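Local coordinates for protein beta-1,4-mannanase (Aplysia kurodai, PDB 3VUP) that probably hydrolyses the beta-1,4-mannosidic linkages of mannan in the digestive fluid of the sea hare, at residues A[143-148]-A[209-214]. Residues are numbered along the deposited sequence; the frame is centred on the assembly and turned at random. Where two conformers were deposited one is given.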
loop_
_atom_site.group_PDB
_atom_site.type_symbol
_atom_site.label_atom_id
_atom_site.label_comp_id
_atom_site.label_asym_id
_atom_site.label_seq_id
_atom_site.Cartn_x
_atom_site.Cartn_y
_atom_site.Cartn_z
ATOM N N PRO A 143 -15.432 11.581 -0.701
ATOM C CA PRO A 143 -15.139 12.824 -1.427
ATOM C C PRO A 143 -13.782 12.835 -2.136
ATOM O O PRO A 143 -13.686 13.319 -3.265
ATOM C CB PRO A 143 -15.195 13.882 -0.323
ATOM C CG PRO A 143 -16.221 13.331 0.633
ATOM C CD PRO A 143 -15.972 11.851 0.647
ATOM N N ILE A 144 -12.752 12.294 -1.498
ATOM C CA ILE A 144 -11.438 12.233 -2.131
ATOM C C ILE A 144 -11.460 11.348 -3.382
ATOM O O ILE A 144 -11.010 11.754 -4.458
ATOM C CB ILE A 144 -10.358 11.742 -1.143
ATOM C CG1 ILE A 144 -10.109 12.796 -0.055
ATOM C CG2 ILE A 144 -9.073 11.401 -1.893
ATOM C CD1 ILE A 144 -9.329 12.268 1.131
ATOM N N VAL A 145 -11.991 10.140 -3.230
ATOM C CA VAL A 145 -12.030 9.174 -4.320
ATOM C C VAL A 145 -12.854 9.700 -5.486
ATOM O O VAL A 145 -12.470 9.556 -6.651
ATOM C CB VAL A 145 -12.578 7.825 -3.810
ATOM C CG1 VAL A 145 -12.879 6.877 -4.963
ATOM C CG2 VAL A 145 -11.591 7.196 -2.835
ATOM N N ASN A 146 -13.986 10.319 -5.171
ATOM C CA ASN A 146 -14.826 10.892 -6.209
ATOM C C ASN A 146 -14.125 12.014 -6.962
ATOM O O ASN A 146 -14.251 12.135 -8.179
ATOM C CB ASN A 146 -16.129 11.412 -5.617
ATOM C CG ASN A 146 -17.036 11.999 -6.667
ATOM O OD1 ASN A 146 -17.561 11.280 -7.521
ATOM N ND2 ASN A 146 -17.220 13.311 -6.624
ATOM N N HIS A 147 -13.380 12.836 -6.233
ATOM C CA HIS A 147 -12.748 14.004 -6.831
ATOM C C HIS A 147 -11.708 13.617 -7.887
ATOM O O HIS A 147 -11.517 14.335 -8.867
ATOM C CB HIS A 147 -12.088 14.855 -5.754
ATOM C CG HIS A 147 -11.618 16.181 -6.250
ATOM N ND1 HIS A 147 -12.483 17.215 -6.528
ATOM C CD2 HIS A 147 -10.376 16.639 -6.534
ATOM C CE1 HIS A 147 -11.792 18.259 -6.952
ATOM N NE2 HIS A 147 -10.512 17.934 -6.969
ATOM N N VAL A 148 -11.036 12.489 -7.678
ATOM C CA VAL A 148 -10.005 12.023 -8.604
ATOM C C VAL A 148 -10.447 10.787 -9.380
ATOM O O VAL A 148 -9.617 10.095 -9.973
ATOM C CB VAL A 148 -8.661 11.750 -7.884
ATOM C CG1 VAL A 148 -8.161 13.024 -7.206
ATOM C CG2 VAL A 148 -8.778 10.588 -6.883
ATOM N N ASP A 209 -14.734 -1.230 -0.242
ATOM C CA ASP A 209 -16.049 -1.188 -0.865
ATOM C C ASP A 209 -16.445 0.246 -1.196
ATOM O O ASP A 209 -16.985 0.518 -2.267
ATOM C CB ASP A 209 -17.096 -1.844 0.032
ATOM C CG ASP A 209 -18.468 -1.905 -0.618
ATOM O OD1 ASP A 209 -18.742 -2.863 -1.376
ATOM O OD2 ASP A 209 -19.282 -0.999 -0.349
ATOM N N ALA A 210 -16.153 1.170 -0.290
ATOM C CA ALA A 210 -16.452 2.574 -0.533
ATOM C C ALA A 210 -15.704 3.091 -1.759
ATOM O O ALA A 210 -16.272 3.802 -2.591
ATOM C CB ALA A 210 -16.106 3.404 0.689
ATOM N N ILE A 211 -14.430 2.732 -1.870
ATOM C CA ILE A 211 -13.633 3.152 -3.015
ATOM C C ILE A 211 -14.232 2.645 -4.325
ATOM O O ILE A 211 -14.423 3.406 -5.272
ATOM C CB ILE A 211 -12.163 2.713 -2.866
ATOM C CG1 ILE A 211 -11.494 3.490 -1.728
ATOM C CG2 ILE A 211 -11.400 2.895 -4.183
ATOM C CD1 ILE A 211 -10.170 2.931 -1.313
ATOM N N LYS A 212 -14.549 1.357 -4.371
ATOM C CA LYS A 212 -15.031 0.757 -5.611
ATOM C C LYS A 212 -16.527 0.939 -5.892
ATOM O O LYS A 212 -17.021 0.535 -6.946
ATOM C CB LYS A 212 -14.560 -0.684 -5.743
ATOM C CG LYS A 212 -13.068 -0.736 -6.052
ATOM C CD LYS A 212 -12.542 -2.144 -6.281
ATOM C CE LYS A 212 -12.341 -2.886 -4.971
ATOM N NZ LYS A 212 -11.765 -4.235 -5.204
ATOM N N THR A 213 -17.243 1.549 -4.955
ATOM C CA THR A 213 -18.591 2.039 -5.225
ATOM C C THR A 213 -18.488 3.424 -5.863
ATOM O O THR A 213 -19.223 3.763 -6.784
ATOM C CB THR A 213 -19.445 2.159 -3.935
ATOM O OG1 THR A 213 -19.509 0.897 -3.265
ATOM C CG2 THR A 213 -20.860 2.605 -4.264
ATOM N N THR A 214 -17.550 4.218 -5.365
ATOM C CA THR A 214 -17.394 5.604 -5.788
ATOM C C THR A 214 -16.630 5.726 -7.108
ATOM O O THR A 214 -16.996 6.524 -7.974
ATOM C CB THR A 214 -16.705 6.395 -4.669
ATOM O OG1 THR A 214 -17.491 6.297 -3.478
ATOM C CG2 THR A 214 -16.554 7.851 -5.041
HETATM O O HOH W 1 -18.624 8.774 -7.911
#
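Val145 sets its CB toward the 209-214 helix and divides its two methyls between Ile211 and Thr214. From the root outward, CB lies 4.2 Å from Thr214 CG2. CG1, anti to the backbone N (chi1 169°), reaches between the two residues: it rests 3.8 Å from the same Thr214 methyl and equally near the backbone carbonyl oxygen Ile211 O. CG2 turns instead to the ethyl branch of the isoleucine, meeting Ile211 CG1 at 3.9 Å, where the two side chains cross at about a right angle. Ile211 also touches Trp157 and Leu159 of strand 157-161 and Leu141, one turn before Val145 on helix 130-147.

These are the C-terminal ends of helices 130-147 and 197-214, which follow the third and fourth strands of the eight-stranded TIM barrel and lie next to each other on its outer layer. They run broadly parallel, with an angle of 34° between the segment axes at a closest approach of 9.2 Å. Ile144 and Val148, which touch nothing on 209-214, pack onto helix 88-101 and Trp157.

Toward the surface Thr214 takes over. With OG1 beside the backbone N (chi1 -58°), the methyl is left anti to that N and directed at helix 130-147, where it sits against Asn146, with CG2 3.6 Å from Asn146 CB, while OG1 is left on the side of its own helix, near Ala210 O. The exposed Asn146 adds a water-mediated polar link: one water donates both to Asn146 OD1, at 2.7 Å, and to Thr214 O, tying the amide to a carbonyl in the last turn of helix 197-214.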